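Local coordinates for protein FAD dependent oxidoreductase (Chelativorans sp. BNC1, PDB 6PXS) that oxidises iminodiacetate with the help of a bound FAD cofactor, as a flavoprotein of the DadA oxidoreductase family, at residues L83-L93 against E140-D151; D197-A207 against R319-N330. One frame throughout, in Å; residues are numbered along the deposited sequence.

Interaction 1 of 2, residues L83-L93 against E140-D151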
loop_
_atom_site.group_PDB
_atom_site.type_symbol
_atom_site.label_atom_id
_atom_site.label_comp_id
_atom_site.label_asym_id
_atom_site.label_seq_id
_atom_site.Cartn_x
_atom_site.Cartn_y
_atom_site.Cartn_z
ATOM N N LEU A 83 9.147 -21.793 -5.536
ATOM C CA LEU A 83 7.881 -21.726 -6.251
ATOM C C LEU A 83 6.675 -21.895 -5.340
ATOM O O LEU A 83 5.541 -21.887 -5.833
ATOM C CB LEU A 83 7.834 -22.797 -7.349
ATOM C CG LEU A 83 9.029 -22.810 -8.303
ATOM C CD1 LEU A 83 8.928 -23.972 -9.279
ATOM C CD2 LEU A 83 9.126 -21.491 -9.045
ATOM N N GLY A 84 6.883 -22.054 -4.035
ATOM C CA GLY A 84 5.780 -22.240 -3.117
ATOM C C GLY A 84 5.048 -23.554 -3.255
ATOM O O GLY A 84 3.949 -23.691 -2.709
ATOM N N TYR A 85 5.621 -24.525 -3.960
ATOM C CA TYR A 85 4.974 -25.812 -4.163
ATOM C C TYR A 85 5.295 -26.758 -3.013
ATOM O O TYR A 85 6.388 -26.727 -2.440
ATOM C CB TYR A 85 5.412 -26.442 -5.485
ATOM C CG TYR A 85 4.754 -27.776 -5.763
ATOM C CD1 TYR A 85 3.512 -27.842 -6.379
ATOM C CD2 TYR A 85 5.371 -28.967 -5.403
ATOM C CE1 TYR A 85 2.901 -29.059 -6.631
ATOM C CE2 TYR A 85 4.769 -30.189 -5.651
ATOM C CZ TYR A 85 3.534 -30.228 -6.265
ATOM O OH TYR A 85 2.930 -31.440 -6.515
ATOM N N SER A 86 4.320 -27.603 -2.676
ATOM C CA SER A 86 4.503 -28.602 -1.632
ATOM C C SER A 86 3.390 -29.643 -1.681
ATOM O O SER A 86 2.204 -29.294 -1.717
ATOM C CB SER A 86 4.550 -27.932 -0.258
ATOM O OG SER A 86 4.861 -28.870 0.758
ATOM N N ARG A 87 3.763 -30.922 -1.688
ATOM C CA ARG A 87 2.798 -32.023 -1.676
ATOM C C ARG A 87 2.381 -32.259 -0.226
ATOM O O ARG A 87 2.828 -33.190 0.448
ATOM C CB ARG A 87 3.403 -33.271 -2.309
ATOM C CG ARG A 87 2.430 -34.428 -2.501
ATOM C CD ARG A 87 3.113 -35.616 -3.170
ATOM N NE ARG A 87 2.206 -36.748 -3.363
ATOM C CZ ARG A 87 2.048 -37.753 -2.504
ATOM N NH1 ARG A 87 2.733 -37.790 -1.367
ATOM N NH2 ARG A 87 1.197 -38.731 -2.783
ATOM N N VAL A 88 1.496 -31.380 0.259
ATOM C CA VAL A 88 1.129 -31.360 1.672
ATOM C C VAL A 88 -0.127 -32.163 1.975
ATOM O O VAL A 88 -0.516 -32.265 3.147
ATOM C CB VAL A 88 0.920 -29.912 2.163
ATOM C CG1 VAL A 88 2.207 -29.118 2.038
ATOM C CG2 VAL A 88 -0.204 -29.235 1.380
ATOM N N GLY A 89 -0.775 -32.734 0.966
ATOM C CA GLY A 89 -2.038 -33.410 1.164
ATOM C C GLY A 89 -3.186 -32.426 1.291
ATOM O O GLY A 89 -3.007 -31.211 1.394
ATOM N N ALA A 90 -4.400 -32.971 1.282
ATOM C CA ALA A 90 -5.606 -32.159 1.337
ATOM C C ALA A 90 -6.630 -32.818 2.246
ATOM O O ALA A 90 -6.637 -34.040 2.421
ATOM C CB ALA A 90 -6.211 -31.953 -0.058
ATOM N N LEU A 91 -7.494 -31.988 2.824
ATOM C CA LEU A 91 -8.603 -32.437 3.654
ATOM C C LEU A 91 -9.905 -31.981 3.013
ATOM O O LEU A 91 -10.079 -30.789 2.737
ATOM C CB LEU A 91 -8.497 -31.879 5.077
ATOM C CG LEU A 91 -7.305 -32.342 5.915
ATOM C CD1 LEU A 91 -7.227 -31.543 7.203
ATOM C CD2 LEU A 91 -7.402 -33.825 6.218
ATOM N N VAL A 92 -10.810 -32.925 2.777
ATOM C CA VAL A 92 -12.118 -32.641 2.198
ATOM C C VAL A 92 -13.146 -32.738 3.314
ATOM O O VAL A 92 -13.260 -33.777 3.976
ATOM C CB VAL A 92 -12.451 -33.604 1.049
ATOM C CG1 VAL A 92 -13.780 -33.229 0.412
ATOM C CG2 VAL A 92 -11.336 -33.594 0.014
ATOM N N LEU A 93 -13.889 -31.659 3.526
ATOM C CA LEU A 93 -14.859 -31.563 4.604
ATOM C C LEU A 93 -16.273 -31.504 4.041
ATOM O O LEU A 93 -16.491 -31.300 2.845
ATOM C CB LEU A 93 -14.589 -30.328 5.473
ATOM C CG LEU A 93 -13.419 -30.368 6.455
ATOM C CD1 LEU A 93 -12.153 -30.854 5.785
ATOM C CD2 LEU A 93 -13.201 -28.985 7.059
ATOM N N GLU A 140 -15.344 -34.378 10.768
ATOM C CA GLU A 140 -14.854 -35.504 9.990
ATOM C C GLU A 140 -14.328 -34.998 8.649
ATOM O O GLU A 140 -14.717 -33.930 8.167
ATOM C CB GLU A 140 -15.959 -36.536 9.760
ATOM C CG GLU A 140 -16.666 -37.002 11.022
ATOM C CD GLU A 140 -17.812 -37.955 10.727
ATOM O OE1 GLU A 140 -17.836 -38.534 9.621
ATOM O OE2 GLU A 140 -18.691 -38.122 11.599
ATOM N N ALA A 141 -13.436 -35.776 8.045
ATOM C CA ALA A 141 -12.803 -35.342 6.808
ATOM C C ALA A 141 -12.296 -36.553 6.041
ATOM O O ALA A 141 -12.255 -37.674 6.552
ATOM C CB ALA A 141 -11.659 -34.363 7.088
ATOM N N ILE A 142 -11.909 -36.300 4.794
ATOM C CA ILE A 142 -11.298 -37.292 3.919
ATOM C C ILE A 142 -9.902 -36.797 3.576
ATOM O O ILE A 142 -9.742 -35.674 3.081
ATOM C CB ILE A 142 -12.131 -37.518 2.645
ATOM C CG1 ILE A 142 -13.540 -37.988 3.013
ATOM C CG2 ILE A 142 -11.445 -38.531 1.734
ATOM C CD1 ILE A 142 -14.507 -37.991 1.851
ATOM N N HIS A 143 -8.898 -37.626 3.838
ATOM C CA HIS A 143 -7.503 -37.242 3.675
ATOM C C HIS A 143 -7.000 -37.715 2.316
ATOM O O HIS A 143 -7.051 -38.912 2.014
ATOM C CB HIS A 143 -6.652 -37.829 4.800
ATOM C CG HIS A 143 -5.240 -37.336 4.808
ATOM N ND1 HIS A 143 -4.189 -38.079 4.317
ATOM C CD2 HIS A 143 -4.705 -36.173 5.249
ATOM C CE1 HIS A 143 -3.067 -37.396 4.455
ATOM N NE2 HIS A 143 -3.353 -36.235 5.017
ATOM N N ILE A 144 -6.519 -36.777 1.508
ATOM C CA ILE A 144 -5.934 -37.078 0.202
ATOM C C ILE A 144 -4.466 -36.668 0.240
ATOM O O ILE A 144 -4.149 -35.501 -0.031
ATOM C CB ILE A 144 -6.674 -36.354 -0.933
ATOM C CG1 ILE A 144 -8.169 -36.680 -0.897
ATOM C CG2 ILE A 144 -6.084 -36.745 -2.283
ATOM C CD1 ILE A 144 -8.980 -35.942 -1.944
ATOM N N PRO A 145 -3.541 -37.576 0.562
ATOM C CA PRO A 145 -2.132 -37.167 0.692
ATOM C C PRO A 145 -1.564 -36.510 -0.555
ATOM O O PRO A 145 -0.564 -35.789 -0.452
ATOM C CB PRO A 145 -1.408 -38.484 1.008
ATOM C CG PRO A 145 -2.466 -39.392 1.542
ATOM C CD PRO A 145 -3.731 -39.010 0.840
ATOM N N GLY A 146 -2.171 -36.723 -1.726
ATOM C CA GLY A 146 -1.621 -36.186 -2.958
ATOM C C GLY A 146 -1.918 -34.723 -3.205
ATOM O O GLY A 146 -1.259 -34.103 -4.046
ATOM N N GLY A 147 -2.896 -34.158 -2.501
ATOM C CA GLY A 147 -3.223 -32.757 -2.678
ATOM C C GLY A 147 -2.036 -31.859 -2.405
ATOM O O GLY A 147 -1.339 -32.036 -1.401
ATOM N N ALA A 148 -1.787 -30.897 -3.290
ATOM C CA ALA A 148 -0.665 -29.983 -3.157
ATOM C C ALA A 148 -1.142 -28.553 -3.362
ATOM O O ALA A 148 -2.282 -28.303 -3.764
ATOM C CB ALA A 148 0.450 -30.316 -4.159
ATOM N N ARG A 149 -0.248 -27.609 -3.072
ATOM C CA ARG A 149 -0.501 -26.193 -3.295
ATOM C C ARG A 149 0.735 -25.569 -3.929
ATOM O O ARG A 149 1.802 -26.185 -3.994
ATOM C CB ARG A 149 -0.885 -25.470 -1.995
ATOM C CG ARG A 149 -0.045 -25.820 -0.765
ATOM C CD ARG A 149 1.319 -25.135 -0.753
ATOM N NE ARG A 149 1.968 -25.262 0.551
ATOM C CZ ARG A 149 3.209 -24.867 0.820
ATOM N NH1 ARG A 149 3.961 -24.316 -0.126
ATOM N NH2 ARG A 149 3.704 -25.026 2.041
ATOM N N VAL A 150 0.579 -24.335 -4.406
ATOM C CA VAL A 150 1.655 -23.623 -5.089
ATOM C C VAL A 150 1.311 -22.140 -5.100
ATOM O O VAL A 150 0.150 -21.756 -4.975
ATOM C CB VAL A 150 1.857 -24.162 -6.528
ATOM C CG1 VAL A 150 0.588 -23.974 -7.350
ATOM C CG2 VAL A 150 3.039 -23.476 -7.192
ATOM N N ASP A 151 2.334 -21.299 -5.251
ATOM C CA ASP A 151 2.147 -19.860 -5.404
ATOM C C ASP A 151 2.026 -19.555 -6.894
ATOM O O ASP A 151 3.015 -19.619 -7.630
ATOM C CB ASP A 151 3.306 -19.093 -4.772
ATOM C CG ASP A 151 3.068 -17.592 -4.732
ATOM O OD1 ASP A 151 2.488 -17.048 -5.696
ATOM O OD2 ASP A 151 3.460 -16.954 -3.731
#

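Interaction 2 of 2, residues D197-A207 against R319-N330. With FAD (flavin-adenine dinucleotide), chain E.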
loop_
_atom_site.group_PDB
_atom_site.type_symbol
_atom_site.label_atom_id
_atom_site.label_comp_id
_atom_site.label_asym_id
_atom_site.label_seq_id
_atom_site.Cartn_x
_atom_site.Cartn_y
_atom_site.Cartn_z
ATOM N N ASP A 197 5.317 -14.674 -37.361
ATOM C CA ASP A 197 4.790 -15.814 -38.104
ATOM C C ASP A 197 3.534 -16.368 -37.445
ATOM O O ASP A 197 2.580 -16.750 -38.133
ATOM C CB ASP A 197 5.853 -16.911 -38.213
ATOM C CG ASP A 197 7.141 -16.420 -38.846
ATOM O OD1 ASP A 197 7.091 -15.454 -39.636
ATOM O OD2 ASP A 197 8.207 -17.003 -38.554
ATOM N N GLU A 198 3.518 -16.417 -36.115
ATOM C CA GLU A 198 2.417 -16.995 -35.360
ATOM C C GLU A 198 2.125 -16.125 -34.149
ATOM O O GLU A 198 3.046 -15.604 -33.512
ATOM C CB GLU A 198 2.745 -18.423 -34.908
ATOM C CG GLU A 198 2.850 -19.426 -36.046
ATOM C CD GLU A 198 1.499 -19.795 -36.622
ATOM O OE1 GLU A 198 0.471 -19.422 -36.016
ATOM O OE2 GLU A 198 1.463 -20.465 -37.676
ATOM N N ILE A 199 0.842 -15.974 -33.832
ATOM C CA ILE A 199 0.394 -15.192 -32.688
ATOM C C ILE A 199 -0.360 -16.110 -31.738
ATOM O O ILE A 199 -1.171 -16.936 -32.169
ATOM C CB ILE A 199 -0.496 -14.008 -33.119
ATOM C CG1 ILE A 199 0.278 -13.069 -34.048
ATOM C CG2 ILE A 199 -1.005 -13.254 -31.893
ATOM C CD1 ILE A 199 -0.577 -11.996 -34.691
ATOM N N ILE A 200 -0.085 -15.962 -30.445
ATOM C CA ILE A 200 -0.810 -16.658 -29.389
ATOM C C ILE A 200 -1.437 -15.605 -28.488
ATOM O O ILE A 200 -0.741 -14.706 -28.001
ATOM C CB ILE A 200 0.108 -17.592 -28.578
ATOM C CG1 ILE A 200 0.730 -18.651 -29.489
ATOM C CG2 ILE A 200 -0.673 -18.257 -27.453
ATOM C CD1 ILE A 200 1.703 -19.568 -28.778
ATOM N N VAL A 201 -2.740 -15.716 -28.267
ATOM C CA VAL A 201 -3.484 -14.764 -27.453
ATOM C C VAL A 201 -3.864 -15.477 -26.161
ATOM O O VAL A 201 -4.798 -16.286 -26.127
ATOM C CB VAL A 201 -4.715 -14.221 -28.184
ATOM C CG1 VAL A 201 -5.489 -13.270 -27.282
ATOM C CG2 VAL A 201 -4.294 -13.518 -29.462
ATOM N N THR A 202 -3.132 -15.170 -25.093
ATOM C CA THR A 202 -3.408 -15.662 -23.748
ATOM C C THR A 202 -3.802 -14.501 -22.841
ATOM O O THR A 202 -3.340 -14.385 -21.705
ATOM C CB THR A 202 -2.200 -16.402 -23.185
ATOM O OG1 THR A 202 -1.032 -15.583 -23.323
ATOM C CG2 THR A 202 -1.990 -17.718 -23.919
ATOM N N ALA A 203 -4.655 -13.624 -23.360
ATOM C CA ALA A 203 -5.049 -12.392 -22.695
ATOM C C ALA A 203 -6.049 -12.609 -21.565
ATOM O O ALA A 203 -6.544 -11.627 -21.001
ATOM C CB ALA A 203 -5.633 -11.424 -23.724
ATOM N N GLY A 204 -6.357 -13.855 -21.219
ATOM C CA GLY A 204 -7.269 -14.084 -20.115
ATOM C C GLY A 204 -8.605 -13.408 -20.344
ATOM O O GLY A 204 -9.182 -13.465 -21.435
ATOM N N ALA A 205 -9.100 -12.740 -19.297
ATOM C CA ALA A 205 -10.433 -12.149 -19.358
ATOM C C ALA A 205 -10.520 -11.045 -20.402
ATOM O O ALA A 205 -11.593 -10.812 -20.970
ATOM C CB ALA A 205 -10.826 -11.605 -17.985
ATOM N N TRP A 206 -9.414 -10.355 -20.669
ATOM C CA TRP A 206 -9.410 -9.272 -21.643
ATOM C C TRP A 206 -9.317 -9.765 -23.082
ATOM O O TRP A 206 -9.354 -8.942 -24.004
ATOM C CB TRP A 206 -8.248 -8.320 -21.358
ATOM C CG TRP A 206 -8.315 -7.663 -20.013
ATOM C CD1 TRP A 206 -8.844 -6.438 -19.722
ATOM C CD2 TRP A 206 -7.828 -8.193 -18.772
ATOM N NE1 TRP A 206 -8.718 -6.173 -18.380
ATOM C CE2 TRP A 206 -8.098 -7.235 -17.775
ATOM C CE3 TRP A 206 -7.192 -9.384 -18.410
ATOM C CZ2 TRP A 206 -7.754 -7.434 -16.438
ATOM C CZ3 TRP A 206 -6.852 -9.578 -17.082
ATOM C CH2 TRP A 206 -7.132 -8.607 -16.113
ATOM N N ALA A 207 -9.203 -11.078 -23.298
ATOM C CA ALA A 207 -8.993 -11.591 -24.648
ATOM C C ALA A 207 -10.126 -11.186 -25.579
ATOM O O ALA A 207 -9.886 -10.791 -26.726
ATOM C CB ALA A 207 -8.851 -13.112 -24.612
ATOM N N ARG A 319 -5.951 -23.536 -32.742
ATOM C CA ARG A 319 -5.924 -22.541 -33.802
ATOM C C ARG A 319 -7.331 -22.050 -34.116
ATOM O O ARG A 319 -8.321 -22.764 -33.935
ATOM C CB ARG A 319 -5.282 -23.119 -35.062
ATOM C CG ARG A 319 -3.785 -23.324 -34.943
ATOM C CD ARG A 319 -3.184 -23.855 -36.230
ATOM N NE ARG A 319 -1.726 -23.867 -36.171
ATOM C CZ ARG A 319 -0.962 -22.790 -36.327
ATOM N NH1 ARG A 319 -1.514 -21.604 -36.550
ATOM N NH2 ARG A 319 0.357 -22.897 -36.255
ATOM N N VAL A 320 -7.410 -20.815 -34.599
ATOM C CA VAL A 320 -8.692 -20.203 -34.933
ATOM C C VAL A 320 -9.095 -20.657 -36.331
ATOM O O VAL A 320 -8.322 -20.477 -37.282
ATOM C CB VAL A 320 -8.619 -18.672 -34.843
ATOM C CG1 VAL A 320 -9.951 -18.051 -35.245
ATOM C CG2 VAL A 320 -8.234 -18.254 -33.434
ATOM N N PRO A 321 -10.272 -21.252 -36.509
ATOM C CA PRO A 321 -10.690 -21.646 -37.859
ATOM C C PRO A 321 -10.809 -20.444 -38.783
ATOM O O PRO A 321 -11.266 -19.373 -38.384
ATOM C CB PRO A 321 -12.047 -22.318 -37.629
ATOM C CG PRO A 321 -12.044 -22.720 -36.203
ATOM C CD PRO A 321 -11.244 -21.686 -35.489
ATOM N N GLN A 322 -10.386 -20.638 -40.031
ATOM C CA GLN A 322 -10.469 -19.682 -41.127
ATOM C C GLN A 322 -9.528 -18.496 -40.955
ATOM O O GLN A 322 -9.551 -17.583 -41.790
ATOM C CB GLN A 322 -11.902 -19.171 -41.331
ATOM C CG GLN A 322 -12.923 -20.296 -41.376
ATOM C CD GLN A 322 -14.325 -19.793 -41.621
ATOM O OE1 GLN A 322 -14.520 -18.755 -42.251
ATOM N NE2 GLN A 322 -15.313 -20.524 -41.119
ATOM N N ILE A 323 -8.691 -18.479 -39.919
ATOM C CA ILE A 323 -7.731 -17.407 -39.691
ATOM C C ILE A 323 -6.362 -18.039 -39.496
ATOM O O ILE A 323 -6.179 -18.867 -38.596
ATOM C CB ILE A 323 -8.115 -16.545 -38.479
ATOM C CG1 ILE A 323 -9.510 -15.952 -38.694
ATOM C CG2 ILE A 323 -7.081 -15.448 -38.256
ATOM C CD1 ILE A 323 -9.925 -14.941 -37.648
ATOM N N ALA A 324 -5.407 -17.652 -40.336
ATOM C CA ALA A 324 -4.069 -18.217 -40.303
ATOM C C ALA A 324 -3.187 -17.449 -39.329
ATOM O O ALA A 324 -3.355 -16.243 -39.123
ATOM C CB ALA A 324 -3.440 -18.197 -41.697
ATOM N N GLY A 325 -2.242 -18.165 -38.725
ATOM C CA GLY A 325 -1.275 -17.536 -37.847
ATOM C C GLY A 325 -1.847 -17.018 -36.547
ATOM O O GLY A 325 -1.343 -16.026 -36.011
ATOM N N LEU A 326 -2.889 -17.661 -36.023
ATOM C CA LEU A 326 -3.509 -17.242 -34.775
ATOM C C LEU A 326 -3.829 -18.464 -33.932
ATOM O O LEU A 326 -4.324 -19.472 -34.442
ATOM C CB LEU A 326 -4.788 -16.432 -35.027
ATOM C CG LEU A 326 -5.535 -15.949 -33.779
ATOM C CD1 LEU A 326 -4.628 -15.098 -32.903
ATOM C CD2 LEU A 326 -6.785 -15.172 -34.166
ATOM N N THR A 327 -3.542 -18.363 -32.637
ATOM C CA THR A 327 -3.816 -19.425 -31.681
ATOM C C THR A 327 -4.301 -18.790 -30.387
ATOM O O THR A 327 -3.739 -17.791 -29.931
ATOM C CB THR A 327 -2.568 -20.280 -31.423
ATOM O OG1 THR A 327 -2.049 -20.758 -32.671
ATOM C CG2 THR A 327 -2.897 -21.464 -30.529
ATOM N N ILE A 328 -5.347 -19.366 -29.802
ATOM C CA ILE A 328 -6.003 -18.796 -28.633
ATOM C C ILE A 328 -5.934 -19.792 -27.487
ATOM O O ILE A 328 -6.168 -20.990 -27.676
ATOM C CB ILE A 328 -7.469 -18.417 -28.930
ATOM C CG1 ILE A 328 -7.526 -17.389 -30.061
ATOM C CG2 ILE A 328 -8.150 -17.869 -27.679
ATOM C CD1 ILE A 328 -8.933 -17.009 -30.471
ATOM N N GLY A 329 -5.608 -19.287 -26.301
ATOM C CA GLY A 329 -5.726 -20.050 -25.078
ATOM C C GLY A 329 -6.376 -19.216 -23.994
ATOM O O GLY A 329 -5.832 -18.184 -23.592
ATOM N N ASN A 330 -7.538 -19.642 -23.517
ATOM C CA ASN A 330 -8.295 -18.868 -22.539
ATOM C C ASN A 330 -9.402 -19.759 -21.988
ATOM O O ASN A 330 -9.582 -20.901 -22.423
ATOM C CB ASN A 330 -8.854 -17.588 -23.165
ATOM C CG ASN A 330 -9.190 -16.536 -22.134
ATOM O OD1 ASN A 330 -8.856 -16.679 -20.958
ATOM N ND2 ASN A 330 -9.846 -15.465 -22.569
HETATM P PA FAD E . -4.222 -13.759 -16.605
HETATM O O1A FAD E . -5.159 -12.685 -16.195
HETATM O O2A FAD E . -3.328 -14.276 -15.474
HETATM O O5B FAD E . -3.328 -13.321 -17.818
HETATM C C5B FAD E . -3.770 -12.314 -18.751
HETATM C C4B FAD E . -2.622 -11.378 -19.027
HETATM O O4B FAD E . -2.748 -10.837 -20.363
HETATM C C3B FAD E . -2.538 -10.176 -18.086
HETATM O O3B FAD E . -1.185 -9.906 -17.741
HETATM C C2B FAD E . -3.143 -9.047 -18.923
HETATM O O2B FAD E . -2.660 -7.766 -18.535
HETATM C C1B FAD E . -2.636 -9.432 -20.308
HETATM N N9A FAD E . -3.397 -8.858 -21.413
HETATM C C8A FAD E . -4.740 -8.979 -21.650
HETATM N N7A FAD E . -5.151 -8.348 -22.724
HETATM C C5A FAD E . -3.995 -7.772 -23.229
HETATM C C6A FAD E . -3.749 -6.969 -24.359
HETATM N N6A FAD E . -4.695 -6.590 -25.223
HETATM N N1A FAD E . -2.479 -6.561 -24.573
HETATM C C2A FAD E . -1.525 -6.933 -23.715
HETATM N N3A FAD E . -1.642 -7.687 -22.619
HETATM C C4A FAD E . -2.907 -8.076 -22.430
HETATM N N1 FAD E . -6.848 -21.752 -10.183
HETATM C C2 FAD E . -6.461 -22.937 -9.627
HETATM O O2 FAD E . -6.091 -23.889 -10.323
HETATM N N3 FAD E . -6.474 -23.089 -8.251
HETATM C C4 FAD E . -6.857 -22.131 -7.336
HETATM O O4 FAD E . -6.829 -22.381 -6.132
HETATM C C4X FAD E . -7.271 -20.876 -7.936
HETATM N N5 FAD E . -7.649 -19.914 -7.143
HETATM C C5X FAD E . -8.043 -18.714 -7.715
HETATM C C6 FAD E . -8.452 -17.676 -6.880
HETATM C C7 FAD E . -8.852 -16.450 -7.403
HETATM C C7M FAD E . -9.287 -15.352 -6.470
HETATM C C8 FAD E . -8.854 -16.257 -8.793
HETATM C C8M FAD E . -9.285 -14.943 -9.391
HETATM C C9 FAD E . -8.446 -17.293 -9.629
HETATM C C9A FAD E . -8.042 -18.516 -9.103
HETATM N N10 FAD E . -7.621 -19.582 -9.925
HETATM C C10 FAD E . -7.232 -20.781 -9.372
HETATM C "C1'" FAD E . -7.611 -19.444 -11.391
HETATM C "C2'" FAD E . -6.303 -18.873 -11.935
HETATM O "O2'" FAD E . -5.817 -17.841 -11.076
HETATM C "C3'" FAD E . -6.555 -18.289 -13.325
HETATM O "O3'" FAD E . -7.404 -19.169 -14.054
HETATM C "C4'" FAD E . -5.291 -18.051 -14.151
HETATM O "O4'" FAD E . -4.418 -17.187 -13.426
HETATM C "C5'" FAD E . -5.616 -17.452 -15.503
HETATM O "O5'" FAD E . -4.388 -17.158 -16.200
HETATM P P FAD E . -4.401 -16.399 -17.579
HETATM O O1P FAD E . -5.393 -17.095 -18.517
HETATM O O2P FAD E . -3.033 -16.212 -18.126
HETATM O O3P FAD E . -5.030 -14.993 -17.184
#

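Interaction 1 of 2, residues L83-L93 against E140-D151
Arg149 curls back over Ser86: with CG between the backbone N and the carbonyl carbon (chi1 44°) and a second bend at chi2, one guanidinium face comes down on Ser86 CB, 3.5 Å from Arg149 CZ. Val88 crosses the arginine chain at about a right angle, its CG2 4.0 Å from Arg149 CG. The Tyr85 ring meets Val150 CB at its edge, 4.0 Å from Tyr85 CD1, and the Val150 side chain lies about 4 Å from that of Gly43, an FAD-binding residue. Arg87 runs out extended and lays a guanidinium face over Pro145 O. Beyond the type I turn from Ile144 to Gly147 a second, separate ladder pairs strands 90-93 and 141-144 antiparallel. On one face Leu91 CD2 meets the edge of the His143 ring in its plane, 3.7 Å from His143 CD2; on the other Val92 CG2 touches Ile144 CD1 at 3.9 Å. Ile144 O is gripped from opposite faces of its plane by Ala90 N and Gly147 N. Arg149 NH1 donates to Gly84 O at 2.7 Å, the acceptor in the guanidinium plane but the nitrogen well above the carbonyl plane; the charge is probably also steadied by a long, weak ion pair of Arg149 NH2 with Asp255.

Interaction 2 of 2, residues D197-A207 against R319-N330
Val201 CG2 rests against Leu326 CD1 at 3.8 Å, and Ile199 CG2 approaches the same methyl group from 4.2 Å, so one leucine tip serves two side chains of the neighbouring strand. Leu326 reaches them with CG anti to the backbone N (chi1 179°). On the opposite face Ile200 CG1 runs alongside Thr327 CB, and both side chains lean on helix 336-352. Between these faces the backbones are closely laced: Thr327 N donates to Ile199 O and Val201 N to Thr327 O, each at 2.8 Å, and Gly329 N follows to Val201 O. This is the parallel pairing of 198-201 with 326-330 in the Rossmann-type sheet that carries the cofactor, with strand 3-6 on the far side of 198-201. Past its end, Thr202 OG1 bonds to Ile6 O and Gly7 O, and Asn330 ND2 bonds to His218 NE2; its too-short approach to Gly204 O is doubtful. Gly204 CA passes 3.8 Å from FAD O3P, and Trp206 CZ3 meets FAD O1A at the ring edge, 3.6 Å away. The other end is looser and partly open to solvent. There Glu198, bent at chi2, crosses the extended Arg319 at about a right angle, its carboxylate turned 67° from the guanidinium plane. Arg319 NH1 meets Glu198 OE1 on the syn side at 3.0 Å; Arg319 NH2 adds a weak bond to Glu198 OE2. With an alanine in place of Glu198, Arg319 would probably lose its salt-bridge mate and its guanidinium be left freer to turn. Beyond Arg319 the chain swings away through a type II turn from Val320 to Ile323, then returns to Gly325, whose CA lies 3.2 Å from Glu198 OE1.

How the interactions relate
From the N terminus, strand 3-6 lies inside the six-stranded sheet, between 26-29 and 198-201. Interaction 1 then closes a loop of 46 residues holding helices 97-111 and 127-131 and strand 121-123. The chain runs on to interaction 2, which closes a longer loop of 111 residues containing the antiparallel sheet 220-231, 251-254, 258-261 and 298-310. The two loops stand in series, neither nested nor crossed, yet strand 242-244 of the second returns to pair with 90-93 of the first. Their centres lie about 34 Å apart on opposite sides of the chain's centre. FAD spans between: interaction 2 touches its diphosphate and adenine half, whereas in interaction 1 the side chain of Val150 is about 7 Å from the cofactor.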